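PDB 4PDY: aminoglycoside phosphotransferase from Alicyclobacillus acidocaldarius subsp. acidocaldarius, which probably acts as a transferase of the phosphotransferase enzyme family, relatives of the protein kinases that include aminoglycoside-modifying enzymes. Local coordinates for residues I23-V28 against Q36-D41; E45-S50 against Y55-S60; H193-E198 against E333-F338; A294-L299 against S341-V346. All coordinates share one frame; numbering follows the deposited sequence.

Contact 1 of 4, residues I23-V28 against Q36-D41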
# COMPACT_ATOMS: atom_id res chain seq x y z
N ILE A 23 -13.05 -21.64 -6.87
CA ILE A 23 -12.68 -21.52 -8.27
C ILE A 23 -13.27 -22.71 -9.04
O ILE A 23 -13.21 -23.84 -8.55
CB ILE A 23 -11.15 -21.41 -8.43
CG1 ILE A 23 -10.66 -20.13 -7.74
CG2 ILE A 23 -10.72 -21.52 -9.89
CD1 ILE A 23 -9.17 -19.94 -7.72
N PRO A 24 -13.82 -22.47 -10.24
CA PRO A 24 -14.35 -23.62 -10.98
C PRO A 24 -13.27 -24.66 -11.28
O PRO A 24 -12.14 -24.31 -11.60
CB PRO A 24 -14.90 -22.98 -12.28
CG PRO A 24 -15.19 -21.58 -11.89
CD PRO A 24 -14.13 -21.20 -10.92
N GLN A 25 -13.61 -25.94 -11.16
CA GLN A 25 -12.66 -27.02 -11.45
C GLN A 25 -12.07 -26.91 -12.83
O GLN A 25 -10.90 -27.25 -13.04
CB GLN A 25 -13.34 -28.38 -11.31
CG GLN A 25 -12.44 -29.58 -11.61
CD GLN A 25 -11.24 -29.68 -10.69
OE1 GLN A 25 -11.36 -29.64 -9.46
NE2 GLN A 25 -10.05 -29.84 -11.28
N ALA A 26 -12.83 -26.42 -13.81
CA ALA A 26 -12.31 -26.33 -15.17
C ALA A 26 -11.07 -25.42 -15.23
O ALA A 26 -10.19 -25.62 -16.05
CB ALA A 26 -13.37 -25.86 -16.15
N VAL A 27 -11.03 -24.41 -14.36
CA VAL A 27 -9.87 -23.51 -14.33
C VAL A 27 -8.65 -24.28 -13.79
O VAL A 27 -7.56 -24.23 -14.35
CB VAL A 27 -10.15 -22.28 -13.47
CG1 VAL A 27 -8.88 -21.47 -13.27
CG2 VAL A 27 -11.21 -21.40 -14.11
N VAL A 28 -8.85 -25.02 -12.69
CA VAL A 28 -7.77 -25.77 -12.08
C VAL A 28 -7.17 -26.74 -13.10
O VAL A 28 -5.94 -26.90 -13.19
CB VAL A 28 -8.30 -26.60 -10.88
CG1 VAL A 28 -7.17 -27.33 -10.17
CG2 VAL A 28 -9.08 -25.76 -9.90
N GLN A 36 -5.13 -32.00 -5.48
CA GLN A 36 -5.97 -32.92 -4.71
C GLN A 36 -6.95 -32.18 -3.78
O GLN A 36 -8.04 -32.68 -3.53
CB GLN A 36 -5.07 -33.83 -3.82
CG GLN A 36 -3.92 -34.53 -4.53
CD GLN A 36 -4.42 -35.52 -5.56
OE1 GLN A 36 -5.18 -36.43 -5.22
NE2 GLN A 36 -4.01 -35.35 -6.81
N GLN A 37 -6.54 -31.03 -3.23
CA GLN A 37 -7.32 -30.30 -2.23
C GLN A 37 -7.29 -28.79 -2.55
O GLN A 37 -6.26 -28.26 -2.95
CB GLN A 37 -6.73 -30.56 -0.82
CG GLN A 37 -7.68 -30.32 0.38
CD GLN A 37 -7.54 -28.99 1.11
OE1 GLN A 37 -7.50 -27.93 0.49
NE2 GLN A 37 -7.51 -29.03 2.46
N ARG A 38 -8.41 -28.12 -2.32
CA ARG A 38 -8.53 -26.66 -2.52
C ARG A 38 -9.38 -26.05 -1.44
O ARG A 38 -10.41 -26.61 -1.07
CB ARG A 38 -9.16 -26.35 -3.86
CG ARG A 38 -8.41 -26.98 -5.01
CD ARG A 38 -8.91 -26.46 -6.34
NE ARG A 38 -10.19 -27.02 -6.77
CZ ARG A 38 -11.28 -26.31 -7.08
NH1 ARG A 38 -11.32 -24.99 -6.94
NH2 ARG A 38 -12.36 -26.94 -7.55
N HIS A 39 -8.95 -24.90 -0.92
CA HIS A 39 -9.79 -24.17 0.02
C HIS A 39 -9.44 -22.70 -0.03
O HIS A 39 -8.32 -22.35 -0.34
CB HIS A 39 -9.63 -24.72 1.45
CG HIS A 39 -8.27 -24.53 2.04
ND1 HIS A 39 -7.23 -25.42 1.85
CD2 HIS A 39 -7.74 -23.49 2.73
CE1 HIS A 39 -6.15 -24.96 2.45
NE2 HIS A 39 -6.43 -23.80 3.00
N ALA A 40 -10.42 -21.85 0.25
CA ALA A 40 -10.20 -20.43 0.30
C ALA A 40 -9.34 -20.13 1.51
O ALA A 40 -9.42 -20.81 2.54
CB ALA A 40 -11.53 -19.68 0.40
N ASP A 41 -8.50 -19.12 1.38
CA ASP A 41 -7.74 -18.61 2.49
C ASP A 41 -7.54 -17.12 2.23
O ASP A 41 -6.69 -16.71 1.46
CB ASP A 41 -6.41 -19.36 2.63
CG ASP A 41 -5.65 -18.96 3.89
OD1 ASP A 41 -6.03 -17.97 4.54
OD2 ASP A 41 -4.65 -19.63 4.22
O HOH W 1 -15.11 -26.07 -7.85
O HOH W 2 -9.20 -29.99 -7.24
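The guanidinium of R38 reaches from its strand to the backbone just ahead of helix 25-28, and its NH1 donates to the carbonyl O of I23 over 2.7 Å, with 146° at the hydrogen. NH1 also forms a salt bridge with E45 OE2, while E45 OE1 accepts from the N of I23, which ties the same stretch of backbone to one carboxylate and one guanidinium. Around this strong bond the grip is weaker. R38 NH2 lies 3.4 Å from I23 O and 3.5 Å from Q25 OE1, both weak hydrogen bonds, the amide and guanidinium planes standing 80° apart. Two waters fill in the circuit: one bridges I23 O and R38 NH2, the other Q25 OE1 and R38 NE. The amide nitrogen of Q25 turns instead to S29 OG. The apolar part comes from V28, whose CG2 sits 3.4 Å above one guanidinium face, offset toward the rim, and 3.6 Å from R38 CD. A bend at chi3 (-77°) brings the flat group across the methyl. R38 also packs on W47, as V28 does, and I23 touches A57. The short helix thereby lies against the antiparallel sheet in which strand 35-41 pairs with strand 44-49; near the start of that pairing Q36 and Q37 both face T48, a classic beta bulge.

Contact 2 of 4, residues E45-S50 against Y55-S60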
# COMPACT_ATOMS: atom_id res chain seq x y z
N GLU A 45 -7.12 -18.64 -3.09
CA GLU A 45 -7.45 -20.04 -2.89
C GLU A 45 -6.16 -20.84 -2.85
O GLU A 45 -5.28 -20.67 -3.68
CB GLU A 45 -8.34 -20.52 -4.03
CG GLU A 45 -9.01 -21.85 -3.76
CD GLU A 45 -10.01 -22.22 -4.84
OE1 GLU A 45 -11.14 -21.68 -4.83
OE2 GLU A 45 -9.67 -23.06 -5.70
N VAL A 46 -6.05 -21.71 -1.86
CA VAL A 46 -4.88 -22.57 -1.72
C VAL A 46 -5.15 -23.88 -2.44
O VAL A 46 -6.18 -24.51 -2.20
CB VAL A 46 -4.57 -22.85 -0.24
CG1 VAL A 46 -3.33 -23.74 -0.07
CG2 VAL A 46 -4.41 -21.54 0.50
N TRP A 47 -4.25 -24.27 -3.33
CA TRP A 47 -4.30 -25.54 -4.04
C TRP A 47 -3.14 -26.42 -3.56
O TRP A 47 -2.01 -25.96 -3.50
CB TRP A 47 -4.11 -25.32 -5.53
CG TRP A 47 -5.18 -24.58 -6.23
CD1 TRP A 47 -6.35 -24.11 -5.71
CD2 TRP A 47 -5.19 -24.22 -7.62
NE1 TRP A 47 -7.10 -23.49 -6.69
CE2 TRP A 47 -6.40 -23.56 -7.87
CE3 TRP A 47 -4.30 -24.44 -8.67
CZ2 TRP A 47 -6.72 -23.07 -9.14
CZ3 TRP A 47 -4.63 -23.96 -9.92
CH2 TRP A 47 -5.83 -23.30 -10.14
N THR A 48 -3.42 -27.69 -3.24
CA THR A 48 -2.42 -28.57 -2.68
C THR A 48 -2.36 -29.87 -3.49
O THR A 48 -3.42 -30.42 -3.83
CB THR A 48 -2.77 -28.85 -1.21
OG1 THR A 48 -2.92 -27.61 -0.51
CG2 THR A 48 -1.70 -29.62 -0.56
N ASP A 49 -1.16 -30.32 -3.82
CA ASP A 49 -0.95 -31.59 -4.55
C ASP A 49 -0.80 -32.75 -3.55
O ASP A 49 -0.93 -32.55 -2.35
CB ASP A 49 0.19 -31.49 -5.58
CG ASP A 49 1.58 -31.44 -4.97
OD1 ASP A 49 1.75 -31.71 -3.76
OD2 ASP A 49 2.54 -31.16 -5.74
N SER A 50 -0.53 -33.94 -4.07
CA SER A 50 -0.46 -35.12 -3.21
C SER A 50 0.72 -35.14 -2.24
O SER A 50 0.75 -35.93 -1.28
CB SER A 50 -0.42 -36.39 -4.05
OG SER A 50 0.80 -36.51 -4.75
N TYR A 55 0.01 -24.01 -3.82
CA TYR A 55 -0.04 -22.93 -4.80
C TYR A 55 -1.13 -21.98 -4.36
O TYR A 55 -2.13 -22.40 -3.78
CB TYR A 55 -0.33 -23.47 -6.19
CG TYR A 55 0.64 -24.51 -6.62
CD1 TYR A 55 0.46 -25.86 -6.28
CD2 TYR A 55 1.75 -24.17 -7.35
CE1 TYR A 55 1.37 -26.80 -6.65
CE2 TYR A 55 2.67 -25.11 -7.74
CZ TYR A 55 2.47 -26.43 -7.38
OH TYR A 55 3.37 -27.37 -7.79
N ALA A 56 -0.92 -20.68 -4.64
CA ALA A 56 -1.90 -19.64 -4.39
C ALA A 56 -2.59 -19.29 -5.70
O ALA A 56 -1.92 -18.85 -6.64
CB ALA A 56 -1.20 -18.41 -3.85
N ALA A 57 -3.90 -19.45 -5.77
CA ALA A 57 -4.68 -19.12 -6.96
C ALA A 57 -5.52 -17.89 -6.66
O ALA A 57 -6.20 -17.82 -5.65
CB ALA A 57 -5.54 -20.30 -7.34
N LYS A 58 -5.44 -16.90 -7.54
CA LYS A 58 -6.12 -15.64 -7.37
C LYS A 58 -7.19 -15.46 -8.45
O LYS A 58 -6.88 -15.57 -9.64
CB LYS A 58 -5.11 -14.50 -7.47
CG LYS A 58 -5.73 -13.09 -7.35
CD LYS A 58 -6.31 -12.82 -5.96
CE LYS A 58 -6.95 -11.44 -5.84
NZ LYS A 58 -5.92 -10.38 -5.87
N ARG A 59 -8.41 -15.19 -8.01
CA ARG A 59 -9.48 -14.73 -8.85
C ARG A 59 -9.38 -13.20 -8.88
O ARG A 59 -9.45 -12.54 -7.83
CB ARG A 59 -10.82 -15.12 -8.28
CG ARG A 59 -12.00 -14.64 -9.10
CD ARG A 59 -13.33 -14.95 -8.46
NE ARG A 59 -13.74 -16.35 -8.63
CZ ARG A 59 -13.87 -17.26 -7.67
NH1 ARG A 59 -13.56 -17.02 -6.40
NH2 ARG A 59 -14.31 -18.46 -8.02
N SER A 60 -9.19 -12.65 -10.08
CA SER A 60 -8.99 -11.22 -10.25
C SER A 60 -9.96 -10.68 -11.29
O SER A 60 -10.55 -11.43 -12.08
CB SER A 60 -7.54 -10.95 -10.67
OG SER A 60 -7.28 -9.56 -10.84
O HOH W 3 2.00 -30.00 -8.15
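W47 lays its indole over the methyl of A57: A57 CB lies 3.4 Å from W47 CE2 and 3.8 Å from the centroid of the five-membered ring, a CH-pi contact over the face, with the methyl shifted toward the rim. The ring's rotation is fixed from its edge, where W47 NE1 donates over 2.8 Å, nearly in the indole plane, to E45 OE2, the oxygen that also holds R38. Beneath these side chains the backbones run antiparallel, E45 with A57 and W47 with Y55 as hydrogen-bonded pairs; E45 N to A57 O, at 2.8 Å and 175°, is almost straight. At the hairpin end, a water joins Y55 OH to D49 OD2, whereas D49 OD1 accepts from the N of K51 and of R53 in the turn. V46 and A56 face the other way, and A56 touches the bound histidine. K58, on the same strand, forms a salt bridge with E245. This is a beta hairpin of the kinase-like N-lobe. A56 and K58 probably correspond to the alanine and lysine of the third strand of kinases, consistent with the histidine occupying a nucleotide-type cleft.

Contact 3 of 4, residues H193-E198 against E333-F338. With SCN (thiocyanate ion), chain C.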
# COMPACT_ATOMS: atom_id res chain seq x y z
N HIS A 193 -6.28 21.62 10.24
CA HIS A 193 -6.08 22.72 9.27
C HIS A 193 -4.59 23.02 9.09
O HIS A 193 -4.10 23.11 7.95
CB HIS A 193 -6.86 23.96 9.74
CG HIS A 193 -6.80 25.13 8.81
ND1 HIS A 193 -7.24 26.38 9.17
CD2 HIS A 193 -6.36 25.24 7.53
CE1 HIS A 193 -7.08 27.22 8.17
NE2 HIS A 193 -6.54 26.56 7.16
N ARG A 194 -3.87 23.11 10.19
CA ARG A 194 -2.43 23.40 10.14
C ARG A 194 -1.69 22.32 9.36
O ARG A 194 -0.88 22.61 8.49
CB ARG A 194 -1.83 23.52 11.55
CG ARG A 194 -0.43 24.11 11.54
CD ARG A 194 0.33 24.02 12.86
NE ARG A 194 -0.52 24.00 14.05
CZ ARG A 194 -0.65 22.99 14.91
NH1 ARG A 194 0.01 21.85 14.77
NH2 ARG A 194 -1.46 23.13 15.95
N ASP A 195 -1.98 21.06 9.67
CA ASP A 195 -1.30 19.97 9.00
C ASP A 195 -1.62 19.92 7.50
O ASP A 195 -0.73 19.70 6.68
CB ASP A 195 -1.69 18.63 9.62
CG ASP A 195 -0.97 18.32 10.93
OD1 ASP A 195 0.02 18.99 11.27
OD2 ASP A 195 -1.41 17.35 11.61
N ALA A 196 -2.89 20.08 7.13
CA ALA A 196 -3.26 20.08 5.72
C ALA A 196 -2.56 21.22 4.97
O ALA A 196 -2.06 21.01 3.87
CB ALA A 196 -4.77 20.19 5.55
N ALA A 197 -2.56 22.42 5.56
CA ALA A 197 -1.90 23.57 4.95
C ALA A 197 -0.40 23.34 4.77
O ALA A 197 0.15 23.66 3.72
CB ALA A 197 -2.18 24.83 5.75
N GLU A 198 0.25 22.75 5.79
CA GLU A 198 1.69 22.48 5.71
C GLU A 198 1.98 21.45 4.64
O GLU A 198 2.95 21.57 3.90
CB GLU A 198 2.26 22.04 7.06
CG GLU A 198 2.26 23.15 8.10
CD GLU A 198 2.75 22.71 9.47
OE1 GLU A 198 3.19 21.57 9.59
OE2 GLU A 198 2.72 23.52 10.43
N GLU A 333 -0.09 14.06 19.58
CA GLU A 333 1.13 14.76 19.99
C GLU A 333 2.38 13.97 19.63
O GLU A 333 3.37 14.55 19.21
CB GLU A 333 1.14 15.10 21.48
CG GLU A 333 2.46 15.72 21.91
CD GLU A 333 2.87 16.87 20.99
OE1 GLU A 333 1.98 17.66 20.66
OE2 GLU A 333 4.03 16.98 20.54
N LYS A 334 2.33 12.65 19.79
CA LYS A 334 3.46 11.81 19.36
C LYS A 334 3.72 11.92 17.85
O LYS A 334 4.86 11.96 17.41
CB LYS A 334 3.25 10.34 19.75
CG LYS A 334 3.55 10.04 21.20
CD LYS A 334 5.04 10.13 21.50
CE LYS A 334 5.79 8.91 21.02
NZ LYS A 334 7.18 8.92 21.53
N ARG A 335 2.64 11.98 17.08
CA ARG A 335 2.74 12.17 15.63
C ARG A 335 3.40 13.52 15.30
O ARG A 335 4.31 13.60 14.46
CB ARG A 335 1.35 12.05 14.99
CG ARG A 335 1.31 12.38 13.51
CD ARG A 335 -0.07 12.16 12.92
NE ARG A 335 -0.17 12.55 11.53
CZ ARG A 335 -0.30 13.82 11.10
NH1 ARG A 335 -0.38 14.81 11.97
NH2 ARG A 335 -0.37 14.07 9.80
N GLN A 336 2.93 14.58 15.96
CA GLN A 336 3.52 15.92 15.79
C GLN A 336 5.01 15.90 16.12
O GLN A 336 5.82 16.43 15.37
CB GLN A 336 2.82 16.94 16.69
CG GLN A 336 1.41 17.31 16.25
CD GLN A 336 1.37 17.94 14.88
OE1 GLN A 336 2.11 18.88 14.60
NE2 GLN A 336 0.50 17.45 14.03
N ALA A 337 5.37 15.25 17.23
CA ALA A 337 6.77 15.18 17.66
C ALA A 337 7.65 14.45 16.65
O ALA A 337 8.78 14.83 16.37
CB ALA A 337 6.87 14.49 19.02
N PHE A 338 7.12 13.37 16.11
CA PHE A 338 7.85 12.62 15.11
C PHE A 338 8.08 13.43 13.85
O PHE A 338 9.19 13.47 13.31
CB PHE A 338 7.19 11.29 14.73
CG PHE A 338 7.87 10.67 13.56
CD1 PHE A 338 9.09 10.02 13.71
CD2 PHE A 338 7.39 10.87 12.28
CE1 PHE A 338 9.78 9.56 12.60
CE2 PHE A 338 8.06 10.39 11.17
CZ PHE A 338 9.25 9.72 11.33
S SCN C . -2.90 10.60 9.12
C SCN C . -1.56 10.24 9.43
N SCN C . -0.53 9.96 9.67
O HOH W 4 1.07 20.91 12.66
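Helices 189-203 and 319-347 run side by side in roughly the same direction, their short segments 29° apart and 13.3 Å between axes, and the short D195 is met by the longer R335 and Q336 across the gap. D195 is the acceptor at its centre. R335 NH1 meets D195 OD2 at 2.8 Å in a salt bridge, approaching from above the carboxylate plane, 47° out of it, the carboxylate and guanidinium planes being well turned from each other. Q336 does the opposite: its amide lies almost coplanar with the carboxylate, and NE2 donates to the syn lone pair of D195 OD1 over 3.2 Å, nearly straight at 170°, with a weaker contact to OD2. A bend at chi2 turns the amide onto the acid; Q336 is deposited in two conformers, which makes its bonds, and the approach of R194 to it, less certain. In the alpha-helical C-lobe of this kinase-like enzyme the contact joins two helices far apart in sequence, and R300 serves both: its NH2 binds D195 OD1 in a second salt bridge and donates a hydrogen bond to Q336 OE1. Such a cluster probably favours the ionised form of D195. R335 reaches its acceptor on a fully extended chain. Its guanidinium edge also faces the thiocyanate ion, a probable crystallisation additive, R335 NE giving the thiocyanate N a weak bond of 3.2 Å. On the more exposed flank R194 NH1 approaches Q336 OE1 to 3.6 Å, near the guanidinium plane, and a water connects R194 NH1, D195 OD1 and Q336 OE1.

Contact 4 of 4, residues A294-L299 against S341-V346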
# COMPACT_ATOMS: atom_id res chain seq x y z
N ALA A 294 9.16 15.05 -0.28
CA ALA A 294 7.94 14.49 -0.86
C ALA A 294 7.24 13.53 0.12
O ALA A 294 6.03 13.56 0.28
CB ALA A 294 8.24 13.77 -2.16
N VAL A 295 8.03 12.68 0.79
CA VAL A 295 7.50 11.79 1.81
C VAL A 295 6.89 12.61 2.96
O VAL A 295 5.80 12.31 3.42
CB VAL A 295 8.59 10.83 2.33
CG1 VAL A 295 8.12 10.11 3.57
CG2 VAL A 295 8.99 9.83 1.26
N GLU A 296 7.58 13.68 3.39
CA GLU A 296 7.02 14.52 4.43
C GLU A 296 5.68 15.15 4.02
O GLU A 296 4.77 15.28 4.84
CB GLU A 296 7.98 15.65 4.78
CG GLU A 296 9.24 15.20 5.50
CD GLU A 296 10.11 16.39 5.85
OE1 GLU A 296 10.73 16.99 4.94
OE2 GLU A 296 10.14 16.73 7.05
N ALA A 297 5.58 15.59 2.76
CA ALA A 297 4.34 16.18 2.27
C ALA A 297 3.17 15.22 2.44
O ALA A 297 2.07 15.58 2.91
CB ALA A 297 4.47 16.57 0.81
N ILE A 298 3.43 13.96 2.09
CA ILE A 298 2.39 12.96 2.19
C ILE A 298 2.06 12.67 3.66
O ILE A 298 0.90 12.67 4.05
CB ILE A 298 2.81 11.67 1.45
CG1 ILE A 298 2.90 11.90 -0.05
CG2 ILE A 298 1.81 10.54 1.70
CD1 ILE A 298 3.78 10.92 -0.77
N LEU A 299 3.08 12.38 4.48
CA LEU A 299 2.85 12.08 5.89
C LEU A 299 2.23 13.19 6.71
O LEU A 299 1.46 12.94 7.63
CB LEU A 299 4.12 11.70 6.59
CG LEU A 299 4.77 10.41 6.19
CD1 LEU A 299 6.02 10.21 7.02
CD2 LEU A 299 3.78 9.27 6.40
N SER A 341 10.75 16.16 14.44
CA SER A 341 12.12 15.66 14.44
C SER A 341 12.57 15.26 13.04
O SER A 341 13.72 15.50 12.67
CB SER A 341 12.29 14.48 15.42
OG SER A 341 11.36 13.47 15.14
N LEU A 342 11.67 14.67 12.24
CA LEU A 342 12.01 14.32 10.86
C LEU A 342 12.32 15.58 10.03
O LEU A 342 13.27 15.60 9.26
CB LEU A 342 10.92 13.49 10.19
CG LEU A 342 11.11 13.14 8.71
CD1 LEU A 342 12.39 12.35 8.50
CD2 LEU A 342 9.89 12.39 8.19
N ARG A 343 11.51 16.61 10.20
CA ARG A 343 11.74 17.88 9.51
C ARG A 343 13.12 18.45 9.84
O ARG A 343 13.85 18.91 8.96
CB ARG A 343 10.65 18.86 9.92
CG ARG A 343 10.82 20.23 9.31
CD ARG A 343 9.54 21.06 9.42
NE ARG A 343 9.01 21.08 10.78
CZ ARG A 343 7.75 21.35 11.11
NH1 ARG A 343 7.39 21.29 12.39
NH2 ARG A 343 6.85 21.65 10.18
N GLN A 344 13.49 18.38 11.12
CA GLN A 344 14.81 18.82 11.52
C GLN A 344 15.89 17.95 10.88
O GLN A 344 16.90 18.48 10.40
CB GLN A 344 14.94 18.86 13.05
CG GLN A 344 14.12 19.96 13.68
CD GLN A 344 14.18 19.94 15.20
OE1 GLN A 344 14.88 19.13 15.80
NE2 GLN A 344 13.46 20.86 15.82
N GLN A 345 15.68 16.63 10.89
CA GLN A 345 16.64 15.69 10.28
C GLN A 345 16.89 16.04 8.81
O GLN A 345 18.03 16.05 8.35
CB GLN A 345 16.15 14.24 10.41
CG GLN A 345 17.14 13.18 9.92
CD GLN A 345 18.35 13.02 10.83
OE1 GLN A 345 18.38 13.54 11.93
NE2 GLN A 345 19.35 12.31 10.35
N VAL A 346 15.82 16.35 8.08
CA VAL A 346 15.92 16.61 6.66
C VAL A 346 16.70 17.91 6.38
O VAL A 346 17.36 18.03 5.35
CB VAL A 346 14.51 16.60 6.05
CG1 VAL A 346 14.52 17.03 4.60
CG2 VAL A 346 13.93 15.19 6.14
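E296 drives its side chain from helix 289-300 straight at the neighbouring helix, where L342, R343 and V346 receive it. On the tight side, E296 CG lies 3.9 Å from L342 CD2, and the two chains meet from opposite directions. The chain is extended beyond CG, which carries the carboxylate past the leucine. There E296 OE1 lies against the V346 methyls, 3.8 Å from CG1, as the two side chains slide past each other, while OE2 comes to rest against the R343 backbone, 3.2 Å from CA. The nearby N of R343 makes no hydrogen bond to it, the angle being poor. A carboxylate so buried among methyls might be expected to hold its proton more readily than one in water. The other side is looser. R343 lends its CB, 3.6 Å from E296 OE2, but its chain leads outward into an exposed position, and its NE stays 5.8 Å from OE2, too far to pair. R343 NH2 forms instead a weak, long ion pair with E198 and lies near R300. The segments run nearly antiparallel, 165° apart with their axes 11.2 Å from each other: a helix-to-helix contact, mainly of van der Waals character, within the mainly helical C-lobe of the kinase-like fold.

Overall arrangement
Contacts 1 and 2 belong to the N-lobe and share its sheet: strands 35-41 and 44-49 are neighbours, and E45 links both through R38, W47 and I23. Contacts 3 and 4 lie on the other side of the chain's centre, some 42 to 48 Å away between centres, and both use helix 319-347; R335 NH2 lies 3.1 Å from L299 O where they meet. Contacts 2 and 4 are buried, yet one rests on paired backbone hydrogen bonds and an aromatic contact, the other on close apolar touches around a carboxylate. Contacts 1 and 3 are partly buried, and in each an arginine makes a main polar bond, shared in contact 3 with a glutamine.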